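Local atomic coordinates of regulator of chromosome condensation (Saccharomyces cerevisiae, PDB entry 3OF7), a protein that acts as a guanine nucleotide exchange factor, promoting replacement of GDP by GTP on Gsp1p, binds chromatin, and supports RNA metabolism and nuclear export. Residues A[312-317]-A[328-333]; A[351-356]-A[369-374]; A[379-384]-A[435-440]; A[174-179]-A[212-217]. All blocks are in the same frame, centred on the assembly; numbering follows the deposited sequence. Where two conformers were deposited one is given.

Contact 1 of 4, residues A[312-317]-A[328-333]; sequences NVVIRS and LSQDGD
Arg316 and Ser317 both face Leu328 across a classic beta bulge, in the antiparallel hairpin that opens one blade of the RCC1-type beta-propeller. The tight part is the backbone. Leu328 O takes two donors: Arg316 N at 2.8 Å, in the carbonyl plane, and Ser317 N at 3.3 Å, tilted from that plane. In return Leu328 N donates to Ser317 O (2.8 Å), so Ser317 and Leu328 form a hydrogen-bonded pair, whereas Ile315 and Ser329 form a non-hydrogen-bonded one. Beyond the bulge, toward the turn, Gln330 N donates to Val314 O at 2.7 Å. On the buried flank Val313 CG2 rests against Ser329 CB (3.8 Å), while the Ser329 hydroxyl turns to its own segment and accepts Asp333 N, tying the type I turn from Ser329 to Gly332 to the residue beyond it.

The other flank is looser and solvent-facing, built from Val314, Arg316 and Gln330. Val314 CG1 meets Gln330 CG at 3.7 Å. A bend at chi2 (-62°) folds the Gln330 chain over toward Arg316, and its amide lies beside CB and CG of that arginine, which runs out extended and crosses it at about a right angle. The main polar partner of the guanidinium lies in the next blade, where NE donates to Lys380 O. Gln330 contributes a lesser hold: its OE1 lies at the guanidinium edge, with the two planar groups 73° apart, and receives only a weak 3.5 Å bond from Arg316 NH1.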
loop_
_atom_site.group_PDB
_atom_site.type_symbol
_atom_site.label_atom_id
_atom_site.label_comp_id
_atom_site.label_asym_id
_atom_site.label_seq_id
_atom_site.Cartn_x
_atom_site.Cartn_y
_atom_site.Cartn_z
ATOM N N ASN A 312 -5.785 -17.791 -18.181
ATOM C CA ASN A 312 -6.454 -16.598 -18.700
ATOM C C ASN A 312 -5.938 -15.266 -18.131
ATOM O O ASN A 312 -5.884 -14.258 -18.847
ATOM C CB ASN A 312 -7.967 -16.714 -18.464
ATOM C CG ASN A 312 -8.750 -15.570 -19.083
ATOM N N VAL A 313 -5.549 -15.272 -16.856
ATOM C CA VAL A 313 -5.384 -14.026 -16.082
ATOM C C VAL A 313 -4.020 -13.329 -16.195
ATOM O O VAL A 313 -2.976 -13.877 -15.825
ATOM C CB VAL A 313 -5.882 -14.182 -14.587
ATOM C CG1 VAL A 313 -5.740 -15.601 -14.092
ATOM C CG2 VAL A 313 -5.187 -13.208 -13.636
ATOM N N VAL A 314 -4.061 -12.109 -16.722
ATOM C CA VAL A 314 -2.903 -11.223 -16.775
ATOM C C VAL A 314 -2.973 -10.289 -15.561
ATOM O O VAL A 314 -3.989 -9.631 -15.339
ATOM C CB VAL A 314 -2.881 -10.406 -18.100
ATOM C CG1 VAL A 314 -1.682 -9.467 -18.162
ATOM C CG2 VAL A 314 -2.875 -11.346 -19.310
ATOM N N ILE A 315 -1.893 -10.245 -14.786
ATOM C CA ILE A 315 -1.832 -9.451 -13.551
ATOM C C ILE A 315 -1.671 -7.961 -13.842
ATOM O O ILE A 315 -0.768 -7.553 -14.579
ATOM C CB ILE A 315 -0.669 -9.911 -12.614
ATOM C CG1 ILE A 315 -0.676 -11.434 -12.379
ATOM C CG2 ILE A 315 -0.657 -9.106 -11.297
ATOM C CD1 ILE A 315 -1.976 -12.034 -11.844
ATOM N N ARG A 316 -2.553 -7.155 -13.262
ATOM C CA ARG A 316 -2.455 -5.708 -13.372
ATOM C C ARG A 316 -1.743 -5.129 -12.148
ATOM O O ARG A 316 -0.772 -4.378 -12.277
ATOM C CB ARG A 316 -3.850 -5.108 -13.530
ATOM C CG ARG A 316 -3.920 -3.589 -13.613
ATOM C CD ARG A 316 -5.319 -3.237 -14.080
ATOM N NE ARG A 316 -5.719 -1.850 -13.870
ATOM C CZ ARG A 316 -5.432 -0.847 -14.695
ATOM N NH1 ARG A 316 -4.698 -1.060 -15.784
ATOM N NH2 ARG A 316 -5.871 0.375 -14.424
ATOM N N SER A 317 -2.213 -5.495 -10.959
ATOM C CA SER A 317 -1.627 -4.986 -9.724
ATOM C C SER A 317 -2.010 -5.865 -8.547
ATOM O O SER A 317 -2.911 -6.701 -8.638
ATOM C CB SER A 317 -2.076 -3.543 -9.463
ATOM O OG SER A 317 -3.481 -3.477 -9.319
ATOM N N LEU A 328 -5.310 -8.220 -8.709
ATOM C CA LEU A 328 -6.201 -7.659 -9.714
ATOM C C LEU A 328 -5.734 -7.980 -11.136
ATOM O O LEU A 328 -4.585 -7.721 -11.487
ATOM C CB LEU A 328 -6.319 -6.149 -9.525
ATOM C CG LEU A 328 -7.249 -5.387 -10.469
ATOM C CD1 LEU A 328 -8.690 -5.856 -10.295
ATOM C CD2 LEU A 328 -7.131 -3.886 -10.193
ATOM N N SER A 329 -6.637 -8.539 -11.942
ATOM C CA SER A 329 -6.312 -8.863 -13.333
ATOM C C SER A 329 -6.506 -7.641 -14.224
ATOM O O SER A 329 -7.204 -6.701 -13.852
ATOM C CB SER A 329 -7.181 -10.008 -13.847
ATOM O OG SER A 329 -8.511 -9.577 -14.057
ATOM N N GLN A 330 -5.904 -7.673 -15.410
ATOM C CA GLN A 330 -6.117 -6.634 -16.422
ATOM C C GLN A 330 -7.581 -6.470 -16.843
ATOM O O GLN A 330 -8.000 -5.366 -17.184
ATOM C CB GLN A 330 -5.240 -6.879 -17.661
ATOM C CG GLN A 330 -3.784 -6.451 -17.502
ATOM C CD GLN A 330 -3.605 -4.956 -17.258
ATOM O OE1 GLN A 330 -4.548 -4.169 -17.361
ATOM N NE2 GLN A 330 -2.384 -4.562 -16.927
ATOM N N ASP A 331 -8.344 -7.563 -16.816
ATOM C CA ASP A 331 -9.780 -7.544 -17.134
ATOM C C ASP A 331 -10.650 -6.993 -16.000
ATOM O O ASP A 331 -11.852 -6.775 -16.184
ATOM C CB ASP A 331 -10.272 -8.959 -17.487
ATOM C CG ASP A 331 -9.707 -9.474 -18.799
ATOM O OD1 ASP A 331 -9.077 -8.691 -19.546
ATOM O OD2 ASP A 331 -9.900 -10.676 -19.081
ATOM N N GLY A 332 -10.058 -6.802 -14.820
ATOM C CA GLY A 332 -10.785 -6.230 -13.686
ATOM C C GLY A 332 -11.337 -7.212 -12.665
ATOM O O GLY A 332 -12.146 -6.834 -11.819
ATOM N N ASP A 333 -10.907 -8.468 -12.735
ATOM C CA ASP A 333 -11.329 -9.470 -11.757
ATOM C C ASP A 333 -10.387 -9.428 -10.567
ATOM O O ASP A 333 -9.187 -9.199 -10.727
ATOM C CB ASP A 333 -11.316 -10.873 -12.354
ATOM C CG ASP A 333 -12.358 -11.068 -13.444
ATOM O OD1 ASP A 333 -13.457 -10.470 -13.373
ATOM O OD2 ASP A 333 -12.074 -11.853 -14.372
#

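Contact 2 of 4, residues A[351-356]-A[369-374]; sequences NLPEYT and LPTKLN
Pro353 is the first residue of 351-356 to reach the other segment: Pro353 CG comes up against Thr371 CG2 at 4.2 Å. The loop then makes a type I beta turn from Pro353 to Thr356, in which Pro353 O accepts both the backbone N and the hydroxyl of Thr356. Within this turn Pro353 CB lies 3.4 Å above the plane of the Tyr355 ring, offset toward its rim.

Tyr355 carries most of the contact. With CG between its backbone N and carbonyl carbon (chi1 52°), the ring is thrown across to 369-371. The face opposite Pro353 is filled by Leu369, whose CD1 makes a CH-pi contact 3.9 Å from the centroid of the Tyr355 ring and only 9° off its normal. Leu369 CB touches farther along the ring, 3.5 Å from Tyr355 CE2. Thr371 OG1 lies at the ring's edge, in its plane, 2.5 Å from Tyr355 OH. The Thr371 hydroxyl donates to Leu369 O (2.7 Å), which helps fix its rotation. A leucine replacing Tyr355 would probably leave Thr371 OG1 without its phenolic neighbour and Leu369 CD1 without a flat face to lie on.

Behind the contact, Thr371 pairs through its backbone with Ser336, at the outer edge of a propeller blade. The chemistry is thus mixed: an aromatic ring held flat between two aliphatic groups, with a polar rim that joins a surface loop to the blade's last strand, 370-372.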
loop_
_atom_site.group_PDB
_atom_site.type_symbol
_atom_site.label_atom_id
_atom_site.label_comp_id
_atom_site.label_asym_id
_atom_site.label_seq_id
_atom_site.Cartn_x
_atom_site.Cartn_y
_atom_site.Cartn_z
ATOM N N ASN A 351 -20.500 -18.718 -0.036
ATOM C CA ASN A 351 -19.724 -18.948 -1.258
ATOM C C ASN A 351 -18.255 -19.312 -0.991
ATOM O O ASN A 351 -17.439 -19.372 -1.918
ATOM C CB ASN A 351 -19.817 -17.736 -2.201
ATOM C CG ASN A 351 -21.227 -17.521 -2.749
ATOM O OD1 ASN A 351 -21.907 -18.471 -3.145
ATOM N ND2 ASN A 351 -21.665 -16.267 -2.780
ATOM N N LEU A 352 -17.922 -19.555 0.275
ATOM C CA LEU A 352 -16.584 -20.011 0.641
ATOM C C LEU A 352 -16.263 -21.336 -0.060
ATOM O O LEU A 352 -17.071 -22.271 -0.030
ATOM C CB LEU A 352 -16.446 -20.156 2.163
ATOM C CG LEU A 352 -16.516 -18.871 2.993
ATOM C CD1 LEU A 352 -16.694 -19.190 4.471
ATOM C CD2 LEU A 352 -15.284 -17.998 2.768
ATOM N N PRO A 353 -15.087 -21.413 -0.704
ATOM C CA PRO A 353 -14.673 -22.611 -1.436
ATOM C C PRO A 353 -14.351 -23.778 -0.506
ATOM O O PRO A 353 -14.210 -23.582 0.709
ATOM C CB PRO A 353 -13.420 -22.148 -2.182
ATOM C CG PRO A 353 -12.899 -21.007 -1.388
ATOM C CD PRO A 353 -14.100 -20.324 -0.820
ATOM N N GLU A 354 -14.253 -24.983 -1.074
ATOM C CA GLU A 354 -14.013 -26.197 -0.293
ATOM C C GLU A 354 -12.616 -26.250 0.337
ATOM O O GLU A 354 -12.409 -26.948 1.333
ATOM C CB GLU A 354 -14.265 -27.453 -1.144
ATOM C CG GLU A 354 -15.740 -27.866 -1.230
ATOM C CD GLU A 354 -15.938 -29.280 -1.778
ATOM O OE1 GLU A 354 -14.943 -30.038 -1.887
ATOM O OE2 GLU A 354 -17.100 -29.632 -2.089
ATOM N N TYR A 355 -11.669 -25.507 -0.228
ATOM C CA TYR A 355 -10.308 -25.438 0.323
ATOM C C TYR A 355 -10.159 -24.378 1.430
ATOM O O TYR A 355 -9.049 -24.114 1.889
ATOM C CB TYR A 355 -9.259 -25.224 -0.780
ATOM C CG TYR A 355 -9.553 -24.061 -1.701
ATOM C CD1 TYR A 355 -10.260 -24.256 -2.885
ATOM C CD2 TYR A 355 -9.128 -22.764 -1.390
ATOM C CE1 TYR A 355 -10.548 -23.193 -3.739
ATOM C CE2 TYR A 355 -9.410 -21.684 -2.242
ATOM C CZ TYR A 355 -10.119 -21.910 -3.416
ATOM O OH TYR A 355 -10.416 -20.871 -4.276
ATOM N N THR A 356 -11.272 -23.779 1.846
ATOM C CA THR A 356 -11.280 -22.862 2.990
ATOM C C THR A 356 -10.714 -23.609 4.199
ATOM O O THR A 356 -11.119 -24.745 4.472
ATOM C CB THR A 356 -12.711 -22.359 3.306
ATOM O OG1 THR A 356 -13.205 -21.579 2.207
ATOM C CG2 THR A 356 -12.740 -21.500 4.558
ATOM N N LEU A 369 -5.884 -20.155 -1.181
ATOM C CA LEU A 369 -5.595 -20.048 -2.614
ATOM C C LEU A 369 -6.324 -18.833 -3.163
ATOM O O LEU A 369 -7.429 -18.537 -2.713
ATOM C CB LEU A 369 -6.070 -21.292 -3.372
ATOM C CG LEU A 369 -5.541 -22.677 -3.012
ATOM C CD1 LEU A 369 -6.275 -23.712 -3.879
ATOM C CD2 LEU A 369 -4.024 -22.779 -3.175
ATOM N N PRO A 370 -5.713 -18.126 -4.136
ATOM C CA PRO A 370 -6.361 -16.970 -4.755
ATOM C C PRO A 370 -7.730 -17.371 -5.283
ATOM O O PRO A 370 -7.839 -18.352 -6.024
ATOM C CB PRO A 370 -5.424 -16.619 -5.916
ATOM C CG PRO A 370 -4.120 -17.143 -5.520
ATOM C CD PRO A 370 -4.370 -18.367 -4.693
ATOM N N THR A 371 -8.759 -16.634 -4.879
ATOM C CA THR A 371 -10.141 -16.991 -5.174
ATOM C C THR A 371 -10.845 -15.777 -5.769
ATOM O O THR A 371 -10.848 -14.698 -5.177
ATOM C CB THR A 371 -10.869 -17.497 -3.903
ATOM O OG1 THR A 371 -10.105 -18.559 -3.313
ATOM C CG2 THR A 371 -12.282 -18.002 -4.218
ATOM N N LYS A 372 -11.430 -15.956 -6.952
ATOM C CA LYS A 372 -12.090 -14.852 -7.648
ATOM C C LYS A 372 -13.335 -14.390 -6.902
ATOM O O LYS A 372 -14.150 -15.209 -6.481
ATOM C CB LYS A 372 -12.442 -15.241 -9.096
ATOM C CG LYS A 372 -13.117 -14.116 -9.890
ATOM C CD LYS A 372 -13.048 -14.333 -11.406
ATOM C CE LYS A 372 -14.247 -15.097 -11.944
ATOM N NZ LYS A 372 -14.245 -15.134 -13.456
ATOM N N LEU A 373 -13.467 -13.075 -6.722
ATOM C CA LEU A 373 -14.652 -12.505 -6.099
ATOM C C LEU A 373 -15.782 -12.411 -7.116
ATOM O O LEU A 373 -15.565 -12.026 -8.265
ATOM C CB LEU A 373 -14.366 -11.122 -5.497
ATOM C CG LEU A 373 -13.360 -10.994 -4.355
ATOM C CD1 LEU A 373 -13.504 -9.630 -3.677
ATOM C CD2 LEU A 373 -13.551 -12.100 -3.332
ATOM N N ASN A 374 -16.982 -12.761 -6.674
ATOM C CA ASN A 374 -18.159 -12.738 -7.531
ATOM C C ASN A 374 -19.145 -11.692 -7.062
ATOM O O ASN A 374 -19.052 -11.212 -5.928
ATOM C CB ASN A 374 -18.803 -14.125 -7.573
ATOM C CG ASN A 374 -17.936 -15.141 -8.289
ATOM O OD1 ASN A 374 -17.662 -16.220 -7.764
ATOM N ND2 ASN A 374 -17.485 -14.795 -9.492
#

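Contact 3 of 4, residues A[379-384]-A[435-440]; sequences FKSVAA and ILVGCG
Ala383 sits over Val437, Gly438 and Cys439 where the innermost strands of two adjacent propeller blades run side by side. Strands 381-384 and 435-439 are nearly parallel, with 16° between their directions, and the axes of these short strands come within 5.3 Å, yet no direct hydrogen bond links them. They meet by small side chains and water.

Cys439 can be followed outward. Its CB packs on the backbone of the facing strand, 3.5 Å from Ala384 C. From there SG, anti to the carbonyl carbon (chi1 -57°), turns back along that strand and stops 3.9 Å from Ala383 CB, about as far from Ala383 O. Val437 CG2 also touches this alanine methyl, at 3.8 Å, and the methyl lies close to the CA of Gly438, where no side chain intervenes.

Toward Ser381 the strands diverge, and water fills in. The Ser381 hydroxyl is joined through one water to Val437 N and through a second, 2.8 Å from Ser381 OG, to Ile435 O. A third donates to Val382 O, with a weak bond to Val437 O. The waters thus link backbone groups of the two strands that make no direct bond to each other.

Each strand is held by its own blade: Ala383 is backbone hydrogen-bonded to Val390 of strand 388-393, and Ile435 and Leu436 form a classic bulge opposite Gly447 of strand 443-450. Val437 also leans on Val392, and Gly440 O accepts His388 NE2. On the far side of 379-384, Val382 and Ala384 pack on Ala319 in strand 315-320 of the preceding blade.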
loop_
_atom_site.group_PDB
_atom_site.type_symbol
_atom_site.label_atom_id
_atom_site.label_comp_id
_atom_site.label_asym_id
_atom_site.label_seq_id
_atom_site.Cartn_x
_atom_site.Cartn_y
_atom_site.Cartn_z
ATOM N N PHE A 379 -12.964 -4.006 -11.296
ATOM C CA PHE A 379 -12.132 -3.013 -10.607
ATOM C C PHE A 379 -10.937 -2.578 -11.438
ATOM O O PHE A 379 -10.387 -3.364 -12.198
ATOM C CB PHE A 379 -11.645 -3.528 -9.252
ATOM C CG PHE A 379 -12.754 -3.830 -8.280
ATOM C CD1 PHE A 379 -12.968 -5.130 -7.835
ATOM C CD2 PHE A 379 -13.580 -2.811 -7.803
ATOM C CE1 PHE A 379 -13.999 -5.418 -6.920
ATOM C CE2 PHE A 379 -14.604 -3.087 -6.892
ATOM C CZ PHE A 379 -14.811 -4.392 -6.451
ATOM N N LYS A 380 -10.525 -1.328 -11.261
ATOM C CA LYS A 380 -9.355 -0.810 -11.961
ATOM C C LYS A 380 -8.131 -0.589 -11.056
ATOM O O LYS A 380 -7.009 -0.542 -11.543
ATOM C CB LYS A 380 -9.701 0.442 -12.788
ATOM C CG LYS A 380 -10.248 1.622 -11.992
ATOM C CD LYS A 380 -10.444 2.831 -12.906
ATOM C CE LYS A 380 -10.869 4.061 -12.131
ATOM N NZ LYS A 380 -10.768 5.319 -12.970
ATOM N N SER A 381 -8.353 -0.448 -9.746
ATOM C CA SER A 381 -7.256 -0.387 -8.770
ATOM C C SER A 381 -7.726 -0.901 -7.415
ATOM O O SER A 381 -8.924 -0.967 -7.148
ATOM C CB SER A 381 -6.689 1.038 -8.627
ATOM O OG SER A 381 -7.614 1.907 -7.979
ATOM N N VAL A 382 -6.775 -1.267 -6.565
ATOM C CA VAL A 382 -7.085 -1.840 -5.259
ATOM C C VAL A 382 -6.013 -1.404 -4.254
ATOM O O VAL A 382 -4.863 -1.186 -4.625
ATOM C CB VAL A 382 -7.217 -3.393 -5.359
ATOM C CG1 VAL A 382 -5.905 -4.051 -5.814
ATOM C CG2 VAL A 382 -7.726 -4.013 -4.061
ATOM N N ALA A 383 -6.413 -1.261 -2.989
ATOM C CA ALA A 383 -5.486 -0.963 -1.912
ATOM C C ALA A 383 -5.905 -1.763 -0.687
ATOM O O ALA A 383 -7.075 -2.098 -0.529
ATOM C CB ALA A 383 -5.490 0.515 -1.600
ATOM N N ALA A 384 -4.942 -2.052 0.178
ATOM C CA ALA A 384 -5.193 -2.839 1.381
ATOM C C ALA A 384 -4.445 -2.235 2.545
ATOM O O ALA A 384 -3.277 -1.837 2.397
ATOM C CB ALA A 384 -4.754 -4.281 1.165
ATOM N N ILE A 435 -9.758 8.204 -8.301
ATOM C CA ILE A 435 -8.614 7.875 -9.164
ATOM C C ILE A 435 -7.575 7.028 -8.418
ATOM O O ILE A 435 -7.074 6.026 -8.958
ATOM C CB ILE A 435 -7.949 9.167 -9.739
ATOM C CG1 ILE A 435 -8.976 10.088 -10.420
ATOM C CG2 ILE A 435 -6.799 8.834 -10.715
ATOM C CD1 ILE A 435 -9.699 9.460 -11.588
ATOM N N LEU A 436 -7.259 7.424 -7.185
ATOM C CA LEU A 436 -6.241 6.737 -6.386
ATOM C C LEU A 436 -6.794 6.379 -5.014
ATOM O O LEU A 436 -7.606 7.116 -4.463
ATOM C CB LEU A 436 -4.995 7.619 -6.225
ATOM C CG LEU A 436 -4.215 8.053 -7.476
ATOM C CD1 LEU A 436 -3.119 9.062 -7.087
ATOM C CD2 LEU A 436 -3.601 6.877 -8.234
ATOM N N VAL A 437 -6.372 5.237 -4.476
ATOM C CA VAL A 437 -6.727 4.849 -3.114
ATOM C C VAL A 437 -5.513 4.267 -2.409
ATOM O O VAL A 437 -4.637 3.707 -3.060
ATOM C CB VAL A 437 -7.866 3.800 -3.061
ATOM C CG1 VAL A 437 -9.202 4.439 -3.426
ATOM C CG2 VAL A 437 -7.562 2.596 -3.953
ATOM N N GLY A 438 -5.479 4.405 -1.088
ATOM C CA GLY A 438 -4.403 3.845 -0.259
ATOM C C GLY A 438 -4.959 3.591 1.125
ATOM O O GLY A 438 -5.946 4.215 1.522
ATOM N N CYS A 439 -4.346 2.670 1.859
ATOM C CA CYS A 439 -4.865 2.278 3.174
ATOM C C CYS A 439 -3.720 2.062 4.140
ATOM O O CYS A 439 -2.641 1.617 3.737
ATOM C CB CYS A 439 -5.661 0.972 3.075
ATOM S SG CYS A 439 -7.047 0.978 1.926
ATOM N N GLY A 440 -3.965 2.389 5.404
ATOM C CA GLY A 440 -2.983 2.199 6.472
ATOM C C GLY A 440 -3.514 1.252 7.522
ATOM O O GLY A 440 -4.414 0.436 7.246
HETATM O O HOH W 1 -5.225 3.535 -6.534
HETATM O O HOH W 2 -8.264 3.666 -9.999
HETATM O O HOH W 3 -3.819 1.461 -5.579
#

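Contact 4 of 4, residues A[174-179]-A[212-217]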
loop_
_atom_site.group_PDB
_atom_site.type_symbol
_atom_site.label_atom_id
_atom_site.label_comp_id
_atom_site.label_asym_id
_atom_site.label_seq_id
_atom_site.Cartn_x
_atom_site.Cartn_y
_atom_site.Cartn_z
ATOM N N THR A 174 12.660 4.873 10.238
ATOM C CA THR A 174 13.372 3.713 10.787
ATOM C C THR A 174 12.613 2.427 10.486
ATOM O O THR A 174 11.484 2.478 9.985
ATOM C CB THR A 174 13.602 3.845 12.325
ATOM O OG1 THR A 174 14.613 2.917 12.744
ATOM C CG2 THR A 174 12.311 3.566 13.116
ATOM N N PHE A 175 13.234 1.284 10.765
ATOM C CA PHE A 175 12.522 0.011 10.775
ATOM C C PHE A 175 12.409 -0.511 12.196
ATOM O O PHE A 175 13.404 -0.584 12.934
ATOM C CB PHE A 175 13.215 -1.044 9.904
ATOM C CG PHE A 175 13.478 -0.594 8.499
ATOM C CD1 PHE A 175 14.756 -0.198 8.110
ATOM C CD2 PHE A 175 12.450 -0.555 7.563
ATOM C CE1 PHE A 175 15.010 0.230 6.790
ATOM C CE2 PHE A 175 12.693 -0.134 6.245
ATOM C CZ PHE A 175 13.982 0.263 5.863
ATOM N N ARG A 176 11.187 -0.874 12.573
ATOM C CA ARG A 176 10.966 -1.603 13.804
ATOM C C ARG A 176 11.005 -3.107 13.558
ATOM O O ARG A 176 11.084 -3.575 12.424
ATOM C CB ARG A 176 9.631 -1.200 14.441
ATOM C CG ARG A 176 9.642 0.171 15.094
ATOM C CD ARG A 176 8.297 0.453 15.751
ATOM N NE ARG A 176 8.204 1.829 16.228
ATOM C CZ ARG A 176 8.605 2.242 17.427
ATOM N NH1 ARG A 176 9.129 1.385 18.297
ATOM N NH2 ARG A 176 8.481 3.522 17.754
ATOM N N CYS A 177 10.973 -3.855 14.652
ATOM C CA CYS A 177 10.878 -5.298 14.631
ATOM C C CYS A 177 9.938 -5.692 15.776
ATOM O O CYS A 177 9.379 -4.824 16.454
ATOM C CB CYS A 177 12.265 -5.908 14.823
ATOM S SG CYS A 177 13.063 -5.364 16.338
ATOM N N ASN A 178 9.778 -6.994 16.003
ATOM C CA ASN A 178 8.817 -7.498 16.995
ATOM C C ASN A 178 8.919 -6.838 18.375
ATOM O O ASN A 178 7.904 -6.669 19.062
ATOM C CB ASN A 178 8.938 -9.027 17.138
ATOM C CG ASN A 178 8.593 -9.775 15.854
ATOM O OD1 ASN A 178 8.016 -9.211 14.923
ATOM N ND2 ASN A 178 8.952 -11.057 15.801
ATOM N N GLU A 179 10.132 -6.448 18.765
ATOM C CA GLU A 179 10.416 -6.035 20.146
ATOM C C GLU A 179 10.821 -4.569 20.340
ATOM O O GLU A 179 10.889 -4.087 21.478
ATOM C CB GLU A 179 11.450 -6.972 20.803
ATOM C CG GLU A 179 12.655 -7.337 19.934
ATOM C CD GLU A 179 12.407 -8.548 19.041
ATOM O OE1 GLU A 179 12.095 -9.640 19.569
ATOM O OE2 GLU A 179 12.531 -8.408 17.806
ATOM N N GLY A 212 6.486 -2.549 2.852
ATOM C CA GLY A 212 5.768 -3.446 3.754
ATOM C C GLY A 212 5.491 -2.747 5.065
ATOM O O GLY A 212 5.299 -1.532 5.100
ATOM N N LYS A 213 5.494 -3.513 6.152
ATOM C CA LYS A 213 5.322 -2.953 7.492
ATOM C C LYS A 213 6.640 -2.385 8.016
ATOM O O LYS A 213 6.702 -1.236 8.439
ATOM C CB LYS A 213 4.787 -4.014 8.455
ATOM C CG LYS A 213 4.678 -3.555 9.906
ATOM C CD LYS A 213 4.366 -4.728 10.831
ATOM C CE LYS A 213 4.246 -4.272 12.276
ATOM N NZ LYS A 213 2.989 -3.509 12.536
ATOM N N ASP A 214 7.688 -3.204 8.001
ATOM C CA ASP A 214 9.013 -2.763 8.455
ATOM C C ASP A 214 10.130 -3.256 7.534
ATOM O O ASP A 214 11.235 -3.602 7.978
ATOM C CB ASP A 214 9.256 -3.161 9.922
ATOM C CG ASP A 214 8.585 -2.210 10.904
ATOM O OD1 ASP A 214 8.892 -0.998 10.885
ATOM O OD2 ASP A 214 7.758 -2.689 11.719
ATOM N N HIS A 215 9.816 -3.279 6.244
ATOM C CA HIS A 215 10.779 -3.546 5.193
ATOM C C HIS A 215 10.272 -2.852 3.941
ATOM O O HIS A 215 9.088 -2.504 3.844
ATOM C CB HIS A 215 10.884 -5.049 4.917
ATOM C CG HIS A 215 9.664 -5.615 4.267
ATOM N ND1 HIS A 215 9.543 -5.758 2.900
ATOM C CD2 HIS A 215 8.490 -6.031 4.794
ATOM C CE1 HIS A 215 8.355 -6.257 2.616
ATOM N NE2 HIS A 215 7.696 -6.431 3.748
ATOM N N ILE A 216 11.161 -2.684 2.972
ATOM C CA ILE A 216 10.787 -2.140 1.682
ATOM C C ILE A 216 11.534 -2.921 0.596
ATOM O O ILE A 216 12.688 -3.336 0.794
ATOM C CB ILE A 216 11.032 -0.590 1.629
ATOM C CG1 ILE A 216 10.620 -0.000 0.263
ATOM C CG2 ILE A 216 12.487 -0.249 2.011
ATOM C CD1 ILE A 216 10.610 1.531 0.237
ATOM N N LEU A 217 10.851 -3.151 -0.522
ATOM C CA LEU A 217 11.435 -3.798 -1.696
ATOM C C LEU A 217 11.699 -2.748 -2.774
ATOM O O LEU A 217 10.984 -1.754 -2.856
ATOM C CB LEU A 217 10.490 -4.860 -2.245
ATOM C CG LEU A 217 9.982 -5.979 -1.326
ATOM C CD1 LEU A 217 9.104 -6.886 -2.115
ATOM C CD2 LEU A 217 11.153 -6.764 -0.739
HETATM O O HOH W 4 9.410 0.950 8.919
#
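A buried contact between adjacent blades of the beta-propeller joins Phe175 and Arg176, in strand 169-177, to Asp214, in the turn of the next blade's hairpin (strands 206-211 and 215-220). Its polar centre is the Asp214 carboxylate. OD1 accepts Arg176 N at 2.9 Å (155° at the hydrogen), the donor coming from well above the carboxylate plane, and also takes a water that bridges to Thr174 O. One oxygen thus holds Arg176 N directly and Thr174 O through water. The Arg176 guanidinium stays apart from this carboxylate, its chain leading off with CB alone alongside OD2 (3.6 Å). Putting an alanine at Asp214 would probably leave Arg176 N without its acceptor and the bridging water without one of its two supports.

The apolar side is the Phe175 ring, carried toward the turn by CG lying anti to the carbonyl carbon (chi1 -53°). Trp228 stacks on it edge-to-face, and Met159 packs against both Phe175 and Ile216. Phe175 CD2 comes obliquely to Asp214 O at 3.3 Å, and at the ring's edge Phe175 CZ meets Ile216 CG2 at 4.2 Å.

Along the chain the order is contact 4, then 1, 2 and 3, all within the RCC1-like domain. Contacts 1 and 2 share one four-stranded blade, at its first hairpin and its last strand, 370-372; their centres are about 17 Å apart and Asp333 packs on Lys372. That blade draws strands from RCC1 repeats 5 and 6, so sequence repeats and blades are offset. Contact 3, about 15 Å from contact 1 between centres, touches it through Phe379 and Lys380 and lies nearest the propeller's middle. Contact 4 lies across that middle from contact 1, about 29 Å between centres. Contacts 1 and 2 thus lie within a single blade, contacts 3 and 4 between neighbouring blades.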